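Local coordinates for protein tRNA (guanine(26)-N(2))-dimethyltransferase (Pyrococcus horikoshii, PDB 2DUL) that probably dimethylates the exocyclic amine of guanine 26 in a number of tRNAs, with S-adenosyl-L-methionine as the methyl donor, at residues L34-V39 with T58-I63; G9-L14 with G62-L67; L52-A57 with I135-F140; V39-N44 with L297-K302. One frame throughout, in Å; residues are numbered along the deposited sequence.

Contact 1 of 4, residues L34-V39 with T58-I63; sequences LNRDIV and TGIRGI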
loop_
_atom_site.group_PDB
_atom_site.type_symbol
_atom_site.label_atom_id
_atom_site.label_comp_id
_atom_site.label_asym_id
_atom_site.label_seq_id
_atom_site.Cartn_x
_atom_site.Cartn_y
_atom_site.Cartn_z
ATOM N N LEU A 34 7.184 1.116 10.992
ATOM C CA LEU A 34 5.729 0.996 11.075
ATOM C C LEU A 34 5.219 0.256 9.840
ATOM O O LEU A 34 4.398 -0.655 9.941
ATOM C CB LEU A 34 5.079 2.386 11.135
ATOM C CG LEU A 34 3.554 2.437 10.984
ATOM C CD1 LEU A 34 2.901 1.691 12.133
ATOM C CD2 LEU A 34 3.079 3.882 10.948
ATOM N N ASN A 35 5.710 0.669 8.676
ATOM C CA ASN A 35 5.338 0.055 7.405
ATOM C C ASN A 35 5.625 -1.444 7.469
ATOM O O ASN A 35 4.786 -2.264 7.096
ATOM C CB ASN A 35 6.138 0.707 6.267
ATOM C CG ASN A 35 5.847 0.091 4.903
ATOM O OD1 ASN A 35 6.141 -1.082 4.657
ATOM N ND2 ASN A 35 5.274 0.888 4.004
ATOM N N ARG A 36 6.811 -1.803 7.955
ATOM C CA ARG A 36 7.180 -3.208 8.058
ATOM C C ARG A 36 6.326 -3.949 9.094
ATOM O O ARG A 36 6.014 -5.132 8.918
ATOM C CB ARG A 36 8.677 -3.339 8.362
ATOM C CG ARG A 36 9.564 -2.941 7.174
ATOM C CD ARG A 36 11.043 -3.134 7.474
ATOM N NE ARG A 36 11.616 -2.044 8.265
ATOM C CZ ARG A 36 12.094 -0.910 7.758
ATOM N NH1 ARG A 36 12.072 -0.695 6.447
ATOM N NH2 ARG A 36 12.612 0.009 8.563
ATOM N N ASP A 37 5.930 -3.263 10.166
ATOM C CA ASP A 37 5.074 -3.893 11.169
ATOM C C ASP A 37 3.776 -4.330 10.489
ATOM O O ASP A 37 3.303 -5.451 10.688
ATOM C CB ASP A 37 4.696 -2.918 12.294
ATOM C CG ASP A 37 5.757 -2.805 13.378
ATOM O OD1 ASP A 37 6.557 -3.750 13.561
ATOM O OD2 ASP A 37 5.767 -1.764 14.069
ATOM N N ILE A 38 3.200 -3.423 9.702
ATOM C CA ILE A 38 1.941 -3.685 9.009
ATOM C C ILE A 38 2.024 -4.933 8.141
ATOM O O ILE A 38 1.154 -5.805 8.213
ATOM C CB ILE A 38 1.516 -2.473 8.123
ATOM C CG1 ILE A 38 1.420 -1.208 8.980
ATOM C CG2 ILE A 38 0.172 -2.746 7.454
ATOM C CD1 ILE A 38 0.449 -1.316 10.135
ATOM N N VAL A 39 3.067 -5.028 7.324
ATOM C CA VAL A 39 3.206 -6.193 6.462
ATOM C C VAL A 39 3.417 -7.461 7.299
ATOM O O VAL A 39 2.885 -8.526 6.969
ATOM C CB VAL A 39 4.352 -6.000 5.412
ATOM C CG1 VAL A 39 5.674 -5.728 6.095
ATOM C CG2 VAL A 39 4.443 -7.227 4.517
ATOM N N THR A 58 19.367 -2.941 3.630
ATOM C CA THR A 58 20.037 -3.582 4.766
ATOM C C THR A 58 19.543 -5.013 4.969
ATOM O O THR A 58 20.199 -5.813 5.640
ATOM C CB THR A 58 19.791 -2.824 6.085
ATOM O OG1 THR A 58 18.404 -2.914 6.435
ATOM C CG2 THR A 58 20.183 -1.355 5.945
ATOM N N GLY A 59 18.380 -5.319 4.395
ATOM C CA GLY A 59 17.795 -6.644 4.524
ATOM C C GLY A 59 16.779 -6.739 5.652
ATOM O O GLY A 59 16.207 -7.801 5.897
ATOM N N ILE A 60 16.534 -5.621 6.328
ATOM C CA ILE A 60 15.601 -5.596 7.452
ATOM C C ILE A 60 14.218 -6.185 7.177
ATOM O O ILE A 60 13.686 -6.924 8.006
ATOM C CB ILE A 60 15.425 -4.152 8.009
ATOM C CG1 ILE A 60 14.460 -4.163 9.198
ATOM C CG2 ILE A 60 14.900 -3.223 6.923
ATOM C CD1 ILE A 60 14.941 -4.991 10.379
ATOM N N ARG A 61 13.637 -5.871 6.024
ATOM C CA ARG A 61 12.300 -6.378 5.711
ATOM C C ARG A 61 12.277 -7.902 5.636
ATOM O O ARG A 61 11.486 -8.543 6.325
ATOM C CB ARG A 61 11.791 -5.777 4.395
ATOM C CG ARG A 61 10.314 -6.022 4.117
ATOM C CD ARG A 61 9.874 -5.325 2.832
ATOM N NE ARG A 61 10.047 -3.877 2.906
ATOM C CZ ARG A 61 9.117 -3.022 3.320
ATOM N NH1 ARG A 61 9.388 -1.726 3.353
ATOM N NH2 ARG A 61 7.911 -3.451 3.679
ATOM N N GLY A 62 13.144 -8.472 4.804
ATOM C CA GLY A 62 13.203 -9.917 4.664
ATOM C C GLY A 62 13.573 -10.624 5.962
ATOM O O GLY A 62 13.046 -11.693 6.268
ATOM N N ILE A 63 14.486 -10.037 6.727
ATOM C CA ILE A 63 14.888 -10.638 7.994
ATOM C C ILE A 63 13.692 -10.693 8.943
ATOM O O ILE A 63 13.475 -11.701 9.620
ATOM C CB ILE A 63 16.051 -9.849 8.640
ATOM C CG1 ILE A 63 17.332 -10.090 7.835
ATOM C CG2 ILE A 63 16.250 -10.288 10.091
ATOM C CD1 ILE A 63 18.454 -9.121 8.150
HETATM O O HOH W 1 12.798 -1.969 3.824
#
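The Asn35 side chain leaves its helix with CG anti to the backbone N (chi1 178°), and the Arg61 chain starts the same way before bending at chi3. This brings the Arg61 guanidinium edge-on to the amide oxygen. Arg61 NH2 donates to Asn35 OD1 at 3.1 Å, in the guanidinium plane but tilted from the carbonyl plane. The two flat groups stand almost perpendicular. Arg36 CG lies over one face of the same guanidinium, 3.9 Å from Arg61 CZ. The Arg36 chain then runs on across Ile60, whose CG2 sits 3.7 Å from Arg36 CZ, over a face of that guanidinium. The two arginines come close without pairing: Arg36 NH1 and Arg61 NH1 are 4.2 Å apart. Acids outside the contact probably offset the like charges: Arg36 is bridged to Glu8, and Arg61 to Asp136 and Asp138. Both arginines are predicted to bind S-adenosyl-L-methionine. A leucine in place of Arg61 would probably leave Asn35 OD1 without this donor and Asp136 and Asp138 without their shared cation. The contact joins helix 33-46 to the start of helix 60-68. Strand 11-15 touches Ile60, and strand 226-235 reaches Asn35 and Val39.

Contact 2 of 4, residues G9-L14 with G62-L67; sequences GKAKIL and GIRFAL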
loop_
_atom_site.group_PDB
_atom_site.type_symbol
_atom_site.label_atom_id
_atom_site.label_comp_id
_atom_site.label_asym_id
_atom_site.label_seq_id
_atom_site.Cartn_x
_atom_site.Cartn_y
_atom_site.Cartn_z
ATOM N N GLY A 9 11.879 -4.702 15.860
ATOM C CA GLY A 9 11.099 -5.915 16.020
ATOM C C GLY A 9 12.019 -6.964 16.619
ATOM O O GLY A 9 12.833 -6.651 17.489
ATOM N N LYS A 10 11.910 -8.203 16.152
ATOM C CA LYS A 10 12.758 -9.276 16.658
ATOM C C LYS A 10 14.117 -9.322 15.958
ATOM O O LYS A 10 14.953 -10.170 16.266
ATOM C CB LYS A 10 12.053 -10.626 16.492
ATOM C CG LYS A 10 10.813 -10.783 17.357
ATOM C CD LYS A 10 10.181 -12.155 17.181
ATOM C CE LYS A 10 8.948 -12.311 18.062
ATOM N NZ LYS A 10 8.234 -13.590 17.781
ATOM N N ALA A 11 14.342 -8.400 15.029
ATOM C CA ALA A 11 15.596 -8.376 14.283
ATOM C C ALA A 11 16.649 -7.406 14.806
ATOM O O ALA A 11 16.337 -6.305 15.253
ATOM C CB ALA A 11 15.314 -8.071 12.814
ATOM N N LYS A 12 17.905 -7.839 14.740
ATOM C CA LYS A 12 19.044 -7.028 15.156
ATOM C C LYS A 12 19.894 -6.883 13.902
ATOM O O LYS A 12 20.308 -7.882 13.309
ATOM C CB LYS A 12 19.842 -7.736 16.253
ATOM C CG LYS A 12 19.045 -8.001 17.517
ATOM C CD LYS A 12 19.913 -8.608 18.611
ATOM C CE LYS A 12 19.075 -8.996 19.817
ATOM N NZ LYS A 12 18.044 -10.012 19.450
ATOM N N ILE A 13 20.141 -5.648 13.484
ATOM C CA ILE A 13 20.924 -5.420 12.277
ATOM C C ILE A 13 21.971 -4.328 12.416
ATOM O O ILE A 13 21.935 -3.519 13.341
ATOM C CB ILE A 13 20.018 -5.029 11.090
ATOM C CG1 ILE A 13 19.270 -3.735 11.424
ATOM C CG2 ILE A 13 19.047 -6.162 10.773
ATOM C CD1 ILE A 13 18.567 -3.103 10.243
ATOM N N LEU A 14 22.902 -4.317 11.471
ATOM C CA LEU A 14 23.959 -3.328 11.446
ATOM C C LEU A 14 23.661 -2.367 10.308
ATOM O O LEU A 14 23.283 -2.788 9.212
ATOM C CB LEU A 14 25.312 -4.004 11.216
ATOM C CG LEU A 14 25.743 -5.004 12.290
ATOM C CD1 LEU A 14 27.050 -5.663 11.879
ATOM C CD2 LEU A 14 25.893 -4.288 13.626
ATOM N N GLY A 62 13.144 -8.472 4.804
ATOM C CA GLY A 62 13.203 -9.917 4.664
ATOM C C GLY A 62 13.573 -10.624 5.962
ATOM O O GLY A 62 13.046 -11.693 6.268
ATOM N N ILE A 63 14.486 -10.037 6.727
ATOM C CA ILE A 63 14.888 -10.638 7.994
ATOM C C ILE A 63 13.692 -10.693 8.943
ATOM O O ILE A 63 13.475 -11.701 9.620
ATOM C CB ILE A 63 16.051 -9.849 8.640
ATOM C CG1 ILE A 63 17.332 -10.090 7.835
ATOM C CG2 ILE A 63 16.250 -10.288 10.091
ATOM C CD1 ILE A 63 18.454 -9.121 8.150
ATOM N N ARG A 64 12.901 -9.625 8.989
ATOM C CA ARG A 64 11.730 -9.630 9.862
ATOM C C ARG A 64 10.686 -10.621 9.345
ATOM O O ARG A 64 9.989 -11.262 10.130
ATOM C CB ARG A 64 11.140 -8.225 9.987
ATOM C CG ARG A 64 12.053 -7.270 10.748
ATOM C CD ARG A 64 11.307 -6.022 11.170
ATOM N NE ARG A 64 10.182 -6.340 12.045
ATOM C CZ ARG A 64 9.208 -5.487 12.345
ATOM N NH1 ARG A 64 9.221 -4.257 11.844
ATOM N NH2 ARG A 64 8.211 -5.866 13.135
ATOM N N PHE A 65 10.576 -10.758 8.027
ATOM C CA PHE A 65 9.629 -11.723 7.459
ATOM C C PHE A 65 10.002 -13.110 7.984
ATOM O O PHE A 65 9.149 -13.871 8.440
ATOM C CB PHE A 65 9.723 -11.746 5.931
ATOM C CG PHE A 65 9.087 -10.562 5.251
ATOM C CD1 PHE A 65 9.257 -10.371 3.879
ATOM C CD2 PHE A 65 8.316 -9.647 5.963
ATOM C CE1 PHE A 65 8.669 -9.287 3.228
ATOM C CE2 PHE A 65 7.724 -8.561 5.321
ATOM C CZ PHE A 65 7.902 -8.381 3.951
ATOM N N ALA A 66 11.291 -13.426 7.911
ATOM C CA ALA A 66 11.798 -14.718 8.358
ATOM C C ALA A 66 11.643 -14.933 9.866
ATOM O O ALA A 66 11.256 -16.018 10.309
ATOM C CB ALA A 66 13.267 -14.867 7.955
ATOM N N LEU A 67 11.929 -13.899 10.652
ATOM C CA LEU A 67 11.834 -14.011 12.108
ATOM C C LEU A 67 10.440 -13.865 12.708
ATOM O O LEU A 67 10.172 -14.405 13.784
ATOM C CB LEU A 67 12.736 -12.970 12.787
ATOM C CG LEU A 67 14.253 -13.056 12.637
ATOM C CD1 LEU A 67 14.888 -11.765 13.159
ATOM C CD2 LEU A 67 14.784 -14.268 13.392
#
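A short two-stranded hairpin near the N-terminus, strands 4-8 and 11-15, lies on helix 60-68, and this contact is where its second strand meets the helix. Strand 11-14 runs nearly antiparallel to helix 62-67, with 8.9 Å between the axes. Ala11 is at the centre. Its CB touches Ile63 CG2 at 3.6 Å and also meets Leu67 CD1 and Arg64 CG. Ile63 CG1 is anti to the carbonyl carbon (chi1 -71°), which sends CD1 on to Ile13 CG2, 4.0 Å away. Leu67 CD1 rests against the backbone, 3.6 Å from Ala11 CA. At the turn, Gly9 CA lies over one face of the Arg64 guanidinium, 4.1 Å from Arg64 NH2. A CB on Gly9 would run into Arg64 NE. Acids hold this guanidinium in place: Asp37 at NH2, Glu68 at NE and Glu8 at NH1. A methionine at Arg64 would probably leave these three carboxylates without their common cation and take the flat group away from beneath Gly9. No hydrogen bond links the two segments. The arrangement is a beta-hairpin packed on a helix, with small and branched apolar side chains between them and an arginine at the hairpin turn.

Contact 3 of 4, residues L52-A57 with I135-F140; sequences LDALSA and IDLDPF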
loop_
_atom_site.group_PDB
_atom_site.type_symbol
_atom_site.label_atom_id
_atom_site.label_comp_id
_atom_site.label_asym_id
_atom_site.label_seq_id
_atom_site.Cartn_x
_atom_site.Cartn_y
_atom_site.Cartn_z
ATOM N N LEU A 52 9.314 -12.561 -1.276
ATOM C CA LEU A 52 10.428 -11.786 -1.797
ATOM C C LEU A 52 10.472 -10.345 -1.287
ATOM O O LEU A 52 9.469 -9.624 -1.326
ATOM C CB LEU A 52 10.372 -11.755 -3.333
ATOM C CG LEU A 52 11.315 -10.755 -4.015
ATOM C CD1 LEU A 52 12.762 -11.191 -3.805
ATOM C CD2 LEU A 52 10.997 -10.665 -5.508
ATOM N N ASP A 53 11.645 -9.945 -0.802
ATOM C CA ASP A 53 11.907 -8.578 -0.353
ATOM C C ASP A 53 12.742 -8.100 -1.552
ATOM O O ASP A 53 13.960 -8.275 -1.583
ATOM C CB ASP A 53 12.733 -8.598 0.941
ATOM C CG ASP A 53 13.180 -7.210 1.381
ATOM O OD1 ASP A 53 12.738 -6.212 0.776
ATOM O OD2 ASP A 53 13.975 -7.121 2.342
ATOM N N ALA A 54 12.058 -7.536 -2.548
ATOM C CA ALA A 54 12.665 -7.103 -3.815
ATOM C C ALA A 54 13.814 -6.101 -3.813
ATOM O O ALA A 54 14.754 -6.239 -4.598
ATOM C CB ALA A 54 11.562 -6.610 -4.767
ATOM N N LEU A 55 13.728 -5.089 -2.957
ATOM C CA LEU A 55 14.756 -4.052 -2.846
ATOM C C LEU A 55 15.036 -3.966 -1.349
ATOM O O LEU A 55 14.493 -3.115 -0.649
ATOM C CB LEU A 55 14.197 -2.735 -3.389
ATOM C CG LEU A 55 13.792 -2.847 -4.868
ATOM C CD1 LEU A 55 12.458 -2.160 -5.109
ATOM C CD2 LEU A 55 14.884 -2.253 -5.741
ATOM N N SER A 56 15.893 -4.870 -0.880
ATOM C CA SER A 56 16.217 -5.020 0.537
ATOM C C SER A 56 17.115 -4.037 1.278
ATOM O O SER A 56 16.954 -3.870 2.486
ATOM C CB SER A 56 16.781 -6.424 0.770
ATOM O OG SER A 56 15.945 -7.404 0.189
ATOM N N ALA A 57 18.071 -3.423 0.591
ATOM C CA ALA A 57 18.989 -2.486 1.252
ATOM C C ALA A 57 19.744 -3.201 2.380
ATOM O O ALA A 57 20.657 -3.991 2.117
ATOM C CB ALA A 57 18.217 -1.290 1.803
ATOM N N ILE A 135 5.201 -10.802 -2.882
ATOM C CA ILE A 135 6.325 -9.970 -3.290
ATOM C C ILE A 135 6.068 -8.592 -2.702
ATOM O O ILE A 135 4.965 -8.061 -2.821
ATOM C CB ILE A 135 6.435 -9.838 -4.836
ATOM C CG1 ILE A 135 6.829 -11.179 -5.460
ATOM C CG2 ILE A 135 7.475 -8.770 -5.194
ATOM C CD1 ILE A 135 6.950 -11.139 -6.987
ATOM N N ASP A 136 7.074 -8.026 -2.047
ATOM C CA ASP A 136 6.944 -6.694 -1.471
ATOM C C ASP A 136 7.884 -5.760 -2.234
ATOM O O ASP A 136 9.101 -5.921 -2.199
ATOM C CB ASP A 136 7.292 -6.714 0.022
ATOM C CG ASP A 136 6.788 -5.475 0.758
ATOM O OD1 ASP A 136 6.743 -5.500 2.007
ATOM O OD2 ASP A 136 6.432 -4.482 0.088
ATOM N N LEU A 137 7.296 -4.809 -2.949
ATOM C CA LEU A 137 8.039 -3.831 -3.735
ATOM C C LEU A 137 8.090 -2.525 -2.969
ATOM O O LEU A 137 7.078 -1.826 -2.866
ATOM C CB LEU A 137 7.346 -3.577 -5.076
ATOM C CG LEU A 137 7.299 -4.682 -6.124
ATOM C CD1 LEU A 137 6.652 -4.128 -7.400
ATOM C CD2 LEU A 137 8.720 -5.172 -6.413
ATOM N N ASP A 138 9.264 -2.195 -2.447
ATOM C CA ASP A 138 9.449 -0.971 -1.673
ATOM C C ASP A 138 10.699 -0.244 -2.155
ATOM O O ASP A 138 11.740 -0.289 -1.502
ATOM C CB ASP A 138 9.597 -1.326 -0.191
ATOM C CG ASP A 138 9.556 -0.108 0.709
ATOM O OD1 ASP A 138 8.505 0.565 0.744
ATOM O OD2 ASP A 138 10.574 0.174 1.381
ATOM N N PRO A 139 10.612 0.438 -3.308
ATOM C CA PRO A 139 11.738 1.174 -3.890
ATOM C C PRO A 139 11.859 2.622 -3.421
ATOM O O PRO A 139 11.033 3.111 -2.651
ATOM C CB PRO A 139 11.442 1.100 -5.375
ATOM C CG PRO A 139 9.959 1.309 -5.387
ATOM C CD PRO A 139 9.482 0.396 -4.256
ATOM N N PHE A 140 12.906 3.293 -3.893
ATOM C CA PHE A 140 13.129 4.698 -3.576
ATOM C C PHE A 140 12.268 5.479 -4.563
ATOM O O PHE A 140 12.702 5.755 -5.681
ATOM C CB PHE A 140 14.595 5.099 -3.794
ATOM C CG PHE A 140 15.568 4.400 -2.891
ATOM C CD1 PHE A 140 15.431 4.472 -1.508
ATOM C CD2 PHE A 140 16.642 3.691 -3.423
ATOM C CE1 PHE A 140 16.353 3.848 -0.668
ATOM C CE2 PHE A 140 17.569 3.064 -2.591
ATOM C CZ PHE A 140 17.424 3.143 -1.211
HETATM O O HOH W 2 11.186 -4.152 -1.704
HETATM O O HOH W 3 13.169 -1.272 1.285
#
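Strands 50-53 and 132-137 run parallel side by side, with Leu52 paired to Ile135 and Asp53 to Asp136. They are central strands of the Rossmann-like sheet of a class I methyltransferase. Asp136 N donates to Leu52 O at 3.0 Å, nearly along the C=O axis. The next bond, Ala54 N to Asp136 O, is weak at 3.4 Å. Beyond it the chains part, and a water fills in by accepting from Leu55 N and Asp138 N and donating to Asp136 O. Leu52 and Ile135 lie alongside each other on one face of the sheet, with Leu52 CD2 4.0 Å from Ile135 CG2. Ala54 CB meets Leu137 CD2 at 3.6 Å. Asp53 and Asp136 point to the other face, towards helix 60-68. There Asp53 OD2 accepts from Gly62 N, and Asp136 forms salt bridges with Arg61 and Arg228. Asp136 is likely to orient Arg61, a residue predicted to bind S-adenosyl-L-methionine, while Asp53 holds the backbone of the same helix. Leu55 lies past the strand end, close to Ala121 of the same predicted site. Its chi1 of -60° and an unstaggered chi2 of 137° together set Leu55 CD1 on the proline ring, at a tight 3.4 Å from Pro139 CB.

Contact 4 of 4, residues V39-N44 with L297-K302; sequences VVVLLN and LSLARK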
loop_
_atom_site.group_PDB
_atom_site.type_symbol
_atom_site.label_atom_id
_atom_site.label_comp_id
_atom_site.label_asym_id
_atom_site.label_seq_id
_atom_site.Cartn_x
_atom_site.Cartn_y
_atom_site.Cartn_z
ATOM N N VAL A 39 3.067 -5.028 7.324
ATOM C CA VAL A 39 3.206 -6.193 6.462
ATOM C C VAL A 39 3.417 -7.461 7.299
ATOM O O VAL A 39 2.885 -8.526 6.969
ATOM C CB VAL A 39 4.352 -6.000 5.412
ATOM C CG1 VAL A 39 5.674 -5.728 6.095
ATOM C CG2 VAL A 39 4.443 -7.227 4.517
ATOM N N VAL A 40 4.171 -7.348 8.389
ATOM C CA VAL A 40 4.403 -8.496 9.268
ATOM C C VAL A 40 3.061 -8.986 9.809
ATOM O O VAL A 40 2.796 -10.191 9.854
ATOM C CB VAL A 40 5.333 -8.120 10.455
ATOM C CG1 VAL A 40 5.212 -9.147 11.583
ATOM C CG2 VAL A 40 6.774 -8.061 9.973
ATOM N N VAL A 41 2.208 -8.045 10.207
ATOM C CA VAL A 41 0.894 -8.397 10.729
ATOM C C VAL A 41 0.080 -9.114 9.660
ATOM O O VAL A 41 -0.501 -10.173 9.907
ATOM C CB VAL A 41 0.122 -7.143 11.191
ATOM C CG1 VAL A 41 -1.324 -7.512 11.531
ATOM C CG2 VAL A 41 0.807 -6.536 12.409
ATOM N N LEU A 42 0.058 -8.534 8.465
ATOM C CA LEU A 42 -0.684 -9.105 7.351
ATOM C C LEU A 42 -0.228 -10.519 7.015
ATOM O O LEU A 42 -1.053 -11.415 6.829
ATOM C CB LEU A 42 -0.550 -8.211 6.112
ATOM C CG LEU A 42 -1.317 -8.680 4.870
ATOM C CD1 LEU A 42 -2.799 -8.808 5.206
ATOM C CD2 LEU A 42 -1.110 -7.699 3.722
ATOM N N LEU A 43 1.083 -10.722 6.941
ATOM C CA LEU A 43 1.615 -12.034 6.606
ATOM C C LEU A 43 1.242 -13.093 7.638
ATOM O O LEU A 43 1.147 -14.275 7.308
ATOM C CB LEU A 43 3.138 -11.971 6.426
ATOM C CG LEU A 43 3.627 -11.738 4.987
ATOM C CD1 LEU A 43 2.850 -10.617 4.325
ATOM C CD2 LEU A 43 5.116 -11.431 5.004
ATOM N N ASN A 44 1.023 -12.669 8.879
ATOM C CA ASN A 44 0.642 -13.599 9.934
ATOM C C ASN A 44 -0.814 -14.020 9.794
ATOM O O ASN A 44 -1.283 -14.915 10.497
ATOM C CB ASN A 44 0.894 -12.972 11.305
ATOM C CG ASN A 44 2.290 -13.258 11.818
ATOM O OD1 ASN A 44 2.599 -14.389 12.187
ATOM N ND2 ASN A 44 3.147 -12.241 11.829
ATOM N N LEU A 297 0.759 -9.406 19.016
ATOM C CA LEU A 297 2.129 -9.509 18.526
ATOM C C LEU A 297 3.010 -8.407 19.088
ATOM O O LEU A 297 2.550 -7.296 19.348
ATOM C CB LEU A 297 2.174 -9.421 16.996
ATOM C CG LEU A 297 1.793 -10.632 16.146
ATOM C CD1 LEU A 297 1.846 -10.245 14.670
ATOM C CD2 LEU A 297 2.746 -11.782 16.430
ATOM N N SER A 298 4.283 -8.725 19.283
ATOM C CA SER A 298 5.234 -7.737 19.762
ATOM C C SER A 298 5.751 -7.111 18.471
ATOM O O SER A 298 6.303 -7.806 17.618
ATOM C CB SER A 298 6.374 -8.411 20.532
ATOM O OG SER A 298 7.047 -9.362 19.726
ATOM N N LEU A 299 5.547 -5.810 18.314
ATOM C CA LEU A 299 5.977 -5.120 17.105
ATOM C C LEU A 299 7.002 -4.044 17.414
ATOM O O LEU A 299 7.274 -3.758 18.576
ATOM C CB LEU A 299 4.765 -4.497 16.408
ATOM C CG LEU A 299 3.686 -5.475 15.935
ATOM C CD1 LEU A 299 2.478 -4.700 15.429
ATOM C CD2 LEU A 299 4.249 -6.373 14.844
ATOM N N ALA A 300 7.570 -3.451 16.367
ATOM C CA ALA A 300 8.571 -2.403 16.529
ATOM C C ALA A 300 7.933 -1.086 16.966
ATOM O O ALA A 300 8.497 -0.352 17.775
ATOM C CB ALA A 300 9.326 -2.203 15.222
ATOM N N ARG A 301 6.758 -0.796 16.417
ATOM C CA ARG A 301 6.021 0.426 16.730
ATOM C C ARG A 301 4.565 0.030 16.958
ATOM O O ARG A 301 3.659 0.539 16.297
ATOM C CB ARG A 301 6.107 1.403 15.555
ATOM C CG ARG A 301 7.521 1.681 15.066
ATOM C CD ARG A 301 8.294 2.577 16.027
ATOM N NE ARG A 301 9.650 2.828 15.549
ATOM C CZ ARG A 301 10.651 1.959 15.646
ATOM N NH1 ARG A 301 11.849 2.274 15.176
ATOM N NH2 ARG A 301 10.458 0.782 16.229
ATOM N N LYS A 302 4.355 -0.881 17.904
ATOM C CA LYS A 302 3.025 -1.393 18.212
ATOM C C LYS A 302 1.952 -0.321 18.417
ATOM O O LYS A 302 0.857 -0.418 17.859
ATOM C CB LYS A 302 3.095 -2.307 19.440
ATOM C CG LYS A 302 1.839 -3.140 19.653
ATOM C CD LYS A 302 2.070 -4.265 20.649
ATOM C CE LYS A 302 0.839 -5.151 20.773
ATOM N NZ LYS A 302 1.098 -6.356 21.612
#
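Leu297 and Leu299 reach from a loop to the side of helix 39-44, where Val41 receives both. Val41 CG2 meets Leu299 CD1 at 3.9 Å, the two side chains crossing at about a right angle. Leu297 CD1 touches the same methyl more loosely, 4.5 Å from Val41 CG2. In both leucines CG is anti to the carbonyl carbon (chi1 -78° in Leu297), which carries the branched ends onto the helix. Val40 adds a looser contact, its CG1 lying 4.4 Å from Leu299 CD2. Further along the helix, Leu297 CD1 lies 3.7 Å from Asn44 ND2. That amide nitrogen is fixed by its own helix, donating to Val40 O at 2.9 Å from above the carbonyl plane. Asn44 N reaches the same oxygen from the opposite face, and Asn44 ND2 has a further acceptor in Glu68 O. The loop is tied as well: Lys302 NZ bonds to Leu297 O at 2.8 Å and also to Glu295 O. Asp37, one turn before Val41, accepts from the backbone N of Ala300 and Arg301. No hydrogen bond joins the two segments themselves. This is apolar packing of a linker, between helices 284-295 and 302-314, against helix 33-46 of the methyltransferase fold.

In the fold
The centres of the four contacts lie 7 to 17 Å apart. Contacts 1 and 2 are closest and share helix 60-68. Contacts 1 and 4 share helix 33-46. Along the chain come strand 11-15, helix 33-46, strand 50-53 and helix 60-68, then strand 132-137 and, much later, the loop at 297-302. Contact 3 lies in the mixed nine-stranded sheet, and the two helices pack beside it. Asp37 ties contact 1 to contacts 2 and 4, and Arg61 ties contact 1 to contact 3. Contact 1 holds two residues predicted to bind S-adenosyl-L-methionine, and contact 3 supplies acids to one. Contacts 2 and 4 pack the hairpin and the late loop onto these helices.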